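Local coordinates for protein purine nucleoside phosphorylase (Schistosoma mansoni, PDB 5KO6) that catalyses the reversible phosphorolysis of purine nucleosides such as inosine and guanosine to the free base and ribose 1-phosphate, probably serving purine salvage, at residues P200-P205 against V219-V224; I115-G120 against A239-A244. One frame throughout, in Å; residues are numbered along the deposited sequence.

Contact 1. Residues P200-P205 against V219-V224. With CYT (6-aminopyrimidin-2(1H)-one), chain B; R1P (1-O-phosphono-alpha-D-ribofuranose), chain C.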
ATOM      1  N   PRO A 200      -8.937   7.420  -4.880  1.00 11.79           N
ATOM      2  CA  PRO A 200     -10.356   7.790  -4.994  1.00 11.81           C
ATOM      3  C   PRO A 200     -11.080   7.145  -6.168  1.00 13.18           C
ATOM      4  O   PRO A 200     -12.283   7.419  -6.319  1.00 12.91           O
ATOM      5  CB  PRO A 200     -10.283   9.302  -5.236  1.00 12.33           C
ATOM      6  CG  PRO A 200      -9.010   9.457  -6.064  1.00 12.79           C
ATOM      7  CD  PRO A 200      -8.045   8.419  -5.488  1.00 12.36           C
ATOM      8  N   THR A 201     -10.415   6.333  -6.990  1.00 12.17           N
ATOM      9  CA  THR A 201     -11.157   5.578  -7.998  1.00 12.38           C
ATOM     10  C   THR A 201     -11.976   4.487  -7.318  1.00 12.77           C
ATOM     11  O   THR A 201     -11.520   3.831  -6.375  1.00 12.17           O
ATOM     12  CB  THR A 201     -10.220   4.944  -9.024  1.00 13.08           C
ATOM     13  OG1 THR A 201      -9.243   4.131  -8.357  1.00 13.21           O
ATOM     14  CG2 THR A 201      -9.489   6.010  -9.833  1.00 14.61           C
ATOM     15  N   TYR A 202     -13.208   4.303  -7.786  1.00 14.14           N
ATOM     16  CA  TYR A 202     -14.001   3.181  -7.320  1.00 12.59           C
ATOM     17  C   TYR A 202     -13.266   1.882  -7.611  1.00 12.44           C
ATOM     18  O   TYR A 202     -12.453   1.801  -8.544  1.00 13.66           O
ATOM     19  CB  TYR A 202     -15.362   3.164  -8.034  1.00 12.98           C
ATOM     20  CG  TYR A 202     -16.231   4.347  -7.656  1.00 13.17           C
ATOM     21  CD1 TYR A 202     -16.767   4.447  -6.377  1.00 14.49           C
ATOM     22  CD2 TYR A 202     -16.493   5.367  -8.562  1.00 13.79           C
ATOM     23  CE1 TYR A 202     -17.555   5.523  -6.016  1.00 16.21           C
ATOM     24  CE2 TYR A 202     -17.270   6.444  -8.196  1.00 15.07           C
ATOM     25  CZ  TYR A 202     -17.792   6.504  -6.927  1.00 14.77           C
ATOM     26  OH  TYR A 202     -18.561   7.581  -6.556  1.00 16.48           O
ATOM     27  N   GLU A 203     -13.539   0.874  -6.785  1.00 15.54           N
ATOM     28  CA  GLU A 203     -13.011  -0.462  -7.024  1.00 16.51           C
ATOM     29  C   GLU A 203     -13.307  -0.864  -8.464  1.00 14.58           C
ATOM     30  O   GLU A 203     -14.416  -0.662  -8.964  1.00 17.12           O
ATOM     31  CB  GLU A 203     -13.684  -1.447  -6.041  1.00 21.51           C
ATOM     32  CG  GLU A 203     -15.231  -1.672  -6.181  1.00 27.06           C
ATOM     33  CD  GLU A 203     -16.119  -0.609  -5.548  1.00 30.14           C
ATOM     34  OE1 GLU A 203     -15.610   0.407  -5.058  1.00 20.52           O
ATOM     35  OE2 GLU A 203     -17.362  -0.782  -5.538  1.00 30.61           O
ATOM     36  N   SER A 204     -12.279  -1.370  -9.154  1.00 14.81           N
ATOM     37  CA  SER A 204     -12.465  -1.840 -10.515  1.00 14.74           C
ATOM     38  C   SER A 204     -13.254  -3.144 -10.492  1.00 15.33           C
ATOM     39  O   SER A 204     -13.330  -3.809  -9.456  1.00 16.05           O
ATOM     40  CB  SER A 204     -11.110  -2.093 -11.165  1.00 15.76           C
ATOM     41  OG  SER A 204     -10.520  -3.277 -10.651  1.00 16.17           O
ATOM     42  N   PRO A 205     -13.865  -3.525 -11.623  1.00 16.18           N
ATOM     43  CA  PRO A 205     -14.617  -4.791 -11.638  1.00 16.79           C
ATOM     44  C   PRO A 205     -13.795  -5.985 -11.179  1.00 17.17           C
ATOM     45  O   PRO A 205     -14.293  -6.842 -10.435  1.00 16.67           O
ATOM     46  CB  PRO A 205     -15.055  -4.923 -13.106  1.00 17.93           C
ATOM     47  CG  PRO A 205     -15.117  -3.520 -13.610  1.00 18.50           C
ATOM     48  CD  PRO A 205     -14.023  -2.762 -12.876  1.00 16.94           C
ATOM     49  N   VAL A 219     -17.185  -2.378   0.359  1.00 13.88           N
ATOM     50  CA  VAL A 219     -15.915  -1.708   0.078  1.00 12.74           C
ATOM     51  C   VAL A 219     -16.155  -0.205   0.038  1.00 12.09           C
ATOM     52  O   VAL A 219     -17.152   0.265  -0.523  1.00 13.37           O
ATOM     53  CB  VAL A 219     -15.277  -2.219  -1.235  1.00 13.35           C
ATOM     54  CG1 VAL A 219     -16.227  -2.035  -2.418  1.00 15.15           C
ATOM     55  CG2 VAL A 219     -13.952  -1.517  -1.502  1.00 14.69           C
ATOM     56  N   GLY A 220     -15.255   0.552   0.653  1.00 12.21           N
ATOM     57  CA  GLY A 220     -15.376   1.998   0.631  1.00 11.25           C
ATOM     58  C   GLY A 220     -14.039   2.641   0.916  1.00 10.59           C
ATOM     59  O   GLY A 220     -13.032   1.955   1.130  1.00 12.52           O
ATOM     60  N   MET A 221     -14.039   3.976   0.946  1.00 11.01           N
ATOM     61  CA  MET A 221     -12.804   4.761   0.963  1.00 11.19           C
ATOM     62  C   MET A 221     -12.619   5.541   2.255  1.00 11.92           C
ATOM     63  O   MET A 221     -11.883   6.531   2.276  1.00 13.47           O
ATOM     64  CB  MET A 221     -12.776   5.724  -0.227  1.00 12.37           C
ATOM     65  CG  MET A 221     -13.107   5.072  -1.542  1.00 11.94           C
ATOM     66  SD  MET A 221     -13.135   6.328  -2.850  1.00 14.25           S
ATOM     67  CE  MET A 221     -13.812   5.366  -4.177  1.00 14.58           C
ATOM     68  N   SER A 222     -13.291   5.141   3.326  1.00 11.85           N
ATOM     69  CA  SER A 222     -13.243   5.920   4.553  1.00 13.48           C
ATOM     70  C   SER A 222     -13.305   4.965   5.736  1.00 12.79           C
ATOM     71  O   SER A 222     -13.127   3.747   5.594  1.00 13.43           O
ATOM     72  CB  SER A 222     -14.403   6.925   4.597  1.00 14.54           C
ATOM     73  OG  SER A 222     -15.631   6.243   4.798  1.00 16.29           O
ATOM     74  N   THR A 223     -13.548   5.545   6.912  1.00 13.15           N
ATOM     75  CA  THR A 223     -14.022   4.843   8.099  1.00 11.91           C
ATOM     76  C   THR A 223     -12.921   4.103   8.836  1.00 12.94           C
ATOM     77  O   THR A 223     -12.737   4.329  10.031  1.00 13.76           O
ATOM     78  CB  THR A 223     -15.213   3.940   7.763  1.00 12.78           C
ATOM     79  OG1 THR A 223     -16.279   4.764   7.275  1.00 15.14           O
ATOM     80  CG2 THR A 223     -15.703   3.170   8.980  1.00 13.76           C
ATOM     81  N   VAL A 224     -12.205   3.199   8.163  1.00 12.65           N
ATOM     82  CA  VAL A 224     -11.155   2.437   8.850  1.00 11.60           C
ATOM     83  C   VAL A 224     -10.125   3.338   9.515  1.00 12.37           C
ATOM     84  O   VAL A 224      -9.745   3.057  10.661  1.00 12.52           O
ATOM     85  CB  VAL A 224     -10.568   1.369   7.908  1.00 12.15           C
ATOM     86  CG1 VAL A 224      -9.255   0.772   8.455  1.00 12.26           C
ATOM     87  CG2 VAL A 224     -11.602   0.271   7.625  1.00 12.18           C
TER
HETATM   88  N3  CYT B 301     -17.657   2.507  -3.676  1.00 40.49           N
HETATM   89  C4  CYT B 301     -18.915   2.553  -4.129  1.00 42.92           C
HETATM   90  N1  CYT B 301     -18.158   4.352  -2.259  1.00 44.10           N
HETATM   91  C2  CYT B 301     -17.249   3.393  -2.737  1.00 42.42           C
HETATM   92  O2  CYT B 301     -16.096   3.393  -2.307  1.00 40.54           O
HETATM   93  N4  CYT B 301     -19.275   1.659  -5.051  1.00 45.58           N
HETATM   94  C5  CYT B 301     -19.857   3.516  -3.649  1.00 43.41           C
HETATM   95  C6  CYT B 301     -19.439   4.387  -2.724  1.00 44.20           C
HETATM   96  C5  R1P C 302     -17.488   8.026  -3.216  0.75 22.08           C
HETATM   97  O5  R1P C 302     -18.726   8.046  -3.847  0.75 20.26           O
HETATM   98  C4  R1P C 302     -17.570   8.698  -1.846  0.75 25.05           C
HETATM   99  O4  R1P C 302     -18.502   8.098  -1.124  0.75 27.28           O
HETATM  100  C1  R1P C 302     -17.780   7.577   0.202  0.75 30.75           C
HETATM  101  C2  R1P C 302     -16.520   7.299  -0.195  0.75 32.14           C
HETATM  102  O2  R1P C 302     -15.589   7.225   0.953  0.75 31.53           O
HETATM  103  C3  R1P C 302     -16.211   8.495  -1.065  0.75 28.07           C
HETATM  104  O3  R1P C 302     -15.910   9.571  -0.287  0.75 21.01           O
HETATM  105  O1  R1P C 302     -17.783   8.595   1.100  0.75 21.19           O
HETATM  106  P   R1P C 302     -18.040   8.241   2.678  0.75 18.86           P
HETATM  107  O1P R1P C 302     -17.537   9.423   3.478  0.75 20.10           O
HETATM  108  O2P R1P C 302     -17.264   6.984   2.977  0.75 20.71           O
HETATM  109  O3P R1P C 302     -19.511   8.074   2.834  0.75 17.99           O
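M221 reaches across to the loop 200-205 and lays its terminal methyl against two successive carbonyls: CE lies 3.3 Å from O of P200 and 3.5 Å from O of T201. Beyond CG the thioether chain is extended, which carries CE this far from its own backbone, and the same methyl meets the Y202 ring at CD1, 3.8 Å away and at a slant. The two segments help line the nucleoside site of the phosphorylase fold, occupied here by cytosine and ribose 1-phosphate. The E203 carboxylate takes two nearly straight bonds from cytosine, N3 giving to OE1 at an N-H...O angle of 173°, which would imply a protonated or 3H-tautomeric base, and N4 to OE2 at 162°. Two bonds to one edge restrain the base against in-plane turning. OE2 also bonds S247, a second-shell partner of the carboxylate. V219 supplies an apolar underside, its CG1 standing 3.4 Å from CD of E203; CG of E203 sits between the backbone N and the carbonyl carbon (chi1 65°), and the bend at chi2 turns the carboxylate over this methyl. Cytosine lies at the edge of the Y202 ring, not stacked on its face. OH of Y202 is hydrogen-bonded to O5 of the sugar. The cis peptide bond preceding P200 belongs to the same loop, where the second subunit also packs: N147 of that subunit bonds OG1 of T201, and its F161 touches M221. At the phosphate end, OG of S222 donates to O2P of ribose 1-phosphate over 2.6 Å, while accepting a bond from OG1 of T223 at 3.0 Å.

Contact 2. Residues I115-G120 against A239-A244. With CYT (6-aminopyrimidin-2(1H)-one), chain B; R1P (1-O-phosphono-alpha-D-ribofuranose), chain C.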
ATOM      1  N   ILE A 115     -20.349   6.357  13.223  1.00 14.34           N
ATOM      2  CA  ILE A 115     -19.838   6.654  11.890  1.00 15.32           C
ATOM      3  C   ILE A 115     -20.786   6.083  10.848  1.00 16.66           C
ATOM      4  O   ILE A 115     -21.241   4.942  10.972  1.00 17.47           O
ATOM      5  CB  ILE A 115     -18.436   6.044  11.696  1.00 15.03           C
ATOM      6  CG1 ILE A 115     -17.477   6.498  12.795  1.00 17.24           C
ATOM      7  CG2 ILE A 115     -17.887   6.418  10.313  1.00 17.33           C
ATOM      8  CD1 ILE A 115     -16.125   5.800  12.722  1.00 19.50           C
ATOM      9  N   THR A 116     -21.086   6.876   9.813  1.00 15.83           N
ATOM     10  CA  THR A 116     -21.738   6.350   8.619  1.00 15.55           C
ATOM     11  C   THR A 116     -20.858   6.573   7.396  1.00 14.87           C
ATOM     12  O   THR A 116     -19.997   7.457   7.372  1.00 16.74           O
ATOM     13  CB  THR A 116     -23.128   6.952   8.376  1.00 16.78           C
ATOM     14  OG1 THR A 116     -23.042   8.379   8.216  1.00 16.56           O
ATOM     15  CG2 THR A 116     -24.060   6.617   9.539  1.00 16.33           C
ATOM     16  N   ASN A 117     -21.092   5.761   6.370  1.00 14.64           N
ATOM     17  CA  ASN A 117     -20.423   5.941   5.091  1.00 14.05           C
ATOM     18  C   ASN A 117     -21.308   5.383   3.987  1.00 14.17           C
ATOM     19  O   ASN A 117     -22.255   4.638   4.246  1.00 15.13           O
ATOM     20  CB  ASN A 117     -19.035   5.266   5.063  1.00 14.66           C
ATOM     21  CG  ASN A 117     -19.106   3.749   5.242  1.00 15.46           C
ATOM     22  OD1 ASN A 117     -19.670   3.027   4.415  1.00 16.44           O
ATOM     23  ND2 ASN A 117     -18.509   3.257   6.323  1.00 18.79           N
ATOM     24  N   LEU A 118     -20.977   5.755   2.748  1.00 14.42           N
ATOM     25  CA  LEU A 118     -21.544   5.145   1.552  1.00 14.33           C
ATOM     26  C   LEU A 118     -20.514   4.170   1.002  1.00 13.10           C
ATOM     27  O   LEU A 118     -19.318   4.473   0.964  1.00 16.76           O
ATOM     28  CB  LEU A 118     -21.848   6.205   0.488  1.00 18.45           C
ATOM     29  CG  LEU A 118     -23.220   6.895   0.514  1.00 20.46           C
ATOM     30  CD1 LEU A 118     -24.331   5.978   0.019  1.00 18.92           C
ATOM     31  CD2 LEU A 118     -23.554   7.429   1.887  1.00 24.21           C
ATOM     32  N   ALA A 119     -20.966   2.984   0.608  1.00 14.31           N
ATOM     33  CA  ALA A 119     -20.047   1.927   0.216  1.00 13.92           C
ATOM     34  C   ALA A 119     -20.625   1.118  -0.934  1.00 14.85           C
ATOM     35  O   ALA A 119     -21.830   1.142  -1.200  1.00 15.84           O
ATOM     36  CB  ALA A 119     -19.756   0.988   1.396  1.00 14.84           C
ATOM     37  N   GLY A 120     -19.744   0.384  -1.609  1.00 14.42           N
ATOM     38  CA  GLY A 120     -20.163  -0.565  -2.630  1.00 14.89           C
ATOM     39  C   GLY A 120     -20.405  -1.934  -2.015  1.00 16.40           C
ATOM     40  O   GLY A 120     -19.670  -2.372  -1.135  1.00 15.61           O
ATOM     41  N   ALA A 239     -20.103   1.603  13.271  1.00 14.00           N
ATOM     42  CA  ALA A 239     -19.950   2.082  11.899  1.00 13.10           C
ATOM     43  C   ALA A 239     -20.968   1.386  11.014  1.00 15.36           C
ATOM     44  O   ALA A 239     -21.104   0.159  11.061  1.00 16.51           O
ATOM     45  CB  ALA A 239     -18.521   1.853  11.366  1.00 14.71           C
ATOM     46  N   VAL A 240     -21.710   2.173  10.233  1.00 14.28           N
ATOM     47  CA  VAL A 240     -22.788   1.666   9.393  1.00 14.53           C
ATOM     48  C   VAL A 240     -22.546   2.130   7.965  1.00 14.98           C
ATOM     49  O   VAL A 240     -22.372   3.330   7.717  1.00 17.08           O
ATOM     50  CB  VAL A 240     -24.161   2.153   9.886  1.00 14.28           C
ATOM     51  CG1 VAL A 240     -25.257   1.602   8.992  1.00 17.17           C
ATOM     52  CG2 VAL A 240     -24.368   1.733  11.338  1.00 17.43           C
ATOM     53  N   SER A 241     -22.523   1.190   7.031  1.00 13.21           N
ATOM     54  CA  SER A 241     -22.411   1.505   5.614  1.00 13.49           C
ATOM     55  C   SER A 241     -23.796   1.527   4.988  1.00 13.61           C
ATOM     56  O   SER A 241     -24.625   0.656   5.263  1.00 17.25           O
ATOM     57  CB  SER A 241     -21.584   0.451   4.880  1.00 14.19           C
ATOM     58  OG  SER A 241     -20.197   0.586   5.144  1.00 14.92           O
ATOM     59  N   LEU A 242     -24.043   2.529   4.153  1.00 14.07           N
ATOM     60  CA  LEU A 242     -25.203   2.554   3.277  1.00 14.78           C
ATOM     61  C   LEU A 242     -24.738   2.104   1.900  1.00 14.16           C
ATOM     62  O   LEU A 242     -23.778   2.653   1.356  1.00 14.64           O
ATOM     63  CB  LEU A 242     -25.772   3.971   3.206  1.00 15.29           C
ATOM     64  CG  LEU A 242     -26.852   4.229   2.147  1.00 15.02           C
ATOM     65  CD1 LEU A 242     -28.050   3.291   2.303  1.00 16.18           C
ATOM     66  CD2 LEU A 242     -27.299   5.689   2.254  1.00 18.12           C
ATOM     67  N   ILE A 243     -25.400   1.097   1.347  1.00 15.32           N
ATOM     68  CA  ILE A 243     -24.940   0.474   0.111  1.00 15.03           C
ATOM     69  C   ILE A 243     -25.434   1.286  -1.077  1.00 15.58           C
ATOM     70  O   ILE A 243     -26.645   1.404  -1.299  1.00 15.64           O
ATOM     71  CB  ILE A 243     -25.435  -0.974   0.033  1.00 15.19           C
ATOM     72  CG1 ILE A 243     -24.924  -1.766   1.236  1.00 17.15           C
ATOM     73  CG2 ILE A 243     -25.012  -1.610  -1.282  1.00 16.02           C
ATOM     74  CD1 ILE A 243     -23.414  -1.766   1.369  1.00 17.57           C
ATOM     75  N   ALA A 244     -24.501   1.839  -1.856  1.00 14.36           N
ATOM     76  CA  ALA A 244     -24.896   2.628  -3.023  1.00 15.33           C
ATOM     77  C   ALA A 244     -25.242   1.755  -4.222  1.00 17.34           C
ATOM     78  O   ALA A 244     -26.034   2.165  -5.077  1.00 20.46           O
ATOM     79  CB  ALA A 244     -23.770   3.591  -3.407  1.00 15.52           C
TER
HETATM   80  N3  CYT B 301     -17.657   2.507  -3.676  1.00 40.49           N
HETATM   81  C4  CYT B 301     -18.915   2.553  -4.129  1.00 42.92           C
HETATM   82  N1  CYT B 301     -18.158   4.352  -2.259  1.00 44.10           N
HETATM   83  C2  CYT B 301     -17.249   3.393  -2.737  1.00 42.42           C
HETATM   84  O2  CYT B 301     -16.096   3.393  -2.307  1.00 40.54           O
HETATM   85  N4  CYT B 301     -19.275   1.659  -5.051  1.00 45.58           N
HETATM   86  C5  CYT B 301     -19.857   3.516  -3.649  1.00 43.41           C
HETATM   87  C6  CYT B 301     -19.439   4.387  -2.724  1.00 44.20           C
HETATM   88  C5  R1P C 302     -17.488   8.026  -3.216  0.75 22.08           C
HETATM   89  O5  R1P C 302     -18.726   8.046  -3.847  0.75 20.26           O
HETATM   90  C4  R1P C 302     -17.570   8.698  -1.846  0.75 25.05           C
HETATM   91  O4  R1P C 302     -18.502   8.098  -1.124  0.75 27.28           O
HETATM   92  C1  R1P C 302     -17.780   7.577   0.202  0.75 30.75           C
HETATM   93  C2  R1P C 302     -16.520   7.299  -0.195  0.75 32.14           C
HETATM   94  O2  R1P C 302     -15.589   7.225   0.953  0.75 31.53           O
HETATM   95  C3  R1P C 302     -16.211   8.495  -1.065  0.75 28.07           C
HETATM   96  O3  R1P C 302     -15.910   9.571  -0.287  0.75 21.01           O
HETATM   97  O1  R1P C 302     -17.783   8.595   1.100  0.75 21.19           O
HETATM   98  P   R1P C 302     -18.040   8.241   2.678  0.75 18.86           P
HETATM   99  O1P R1P C 302     -17.537   9.423   3.478  0.75 20.10           O
HETATM  100  O2P R1P C 302     -17.264   6.984   2.977  0.75 20.71           O
HETATM  101  O3P R1P C 302     -19.511   8.074   2.834  0.75 17.99           O
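Strands 115-120 and 239-244 run parallel in register, I115 beside A239 through A119 beside I243, with their short axes 4.5 Å apart at closest approach and a twist of 37° between their directions. Five backbone hydrogen bonds join them, from V240 N to I115 O at one end to A244 N to A119 O at the other; the bond from L242 N to N117 O is the straightest, at an N-H...O angle of 174°. One side-chain bond accompanies them on the face that carries N117, S241 and A119: OG of S241 donates to OD1 of N117 over 2.6 Å, lying in the plane of the amide and on a lone pair. A chi1 of 63° swings CG of N117 over its own main chain, toward the other strand. The other end of the amide, ND2, is bonded to OG1 of T223, which supports its modelled orientation. The methyl of A119 rests 3.8 Å from OG of S241. On the opposite face of the sheet, L118 and L242 run side by side in the same direction, CD1 of L118 approaching CD2 of L242 to 3.7 Å; the same CD1 also meets CB of A244 at 4.2 Å. The 115-120 strand serves the ligands mainly with its backbone: L118 N donates to O3P of ribose 1-phosphate over 2.7 Å, and CA of G120 comes within 3.4 Å of N4 of cytosine. The contact, centred about 9 Å from the chain's centre, joins two strands of the mixed phosphorylase sheet. Helix 259-283 packs on the face of T116, L118 and L242, Y194 of strand 189-196 touches N117 and S241 on the other, and strand 131-139 flanks 236-246 on its far side from 112-121.

In the fold
Contact 1 and contact 2 lie with their centres about 11 Å apart, and residues 200-224 fall in the chain between the two strands of contact 2. Strand 218-220 pairs antiparallel with 112-121, and the two contacts meet there: V219 O lies 2.8 Å from G120 N, a probable backbone hydrogen bond. The bond between T223 and the N117 amide is a second tie. Both contacts border the same ligand pair, contact 1 largely through side chains and contact 2 mainly through backbone atoms, with CB of N117 and of A244 also touching the ligands. N245, just beyond 239-244, adds a bond to cytosine, while Y90, H88, S35 and H259 add further bonds to ribose 1-phosphate.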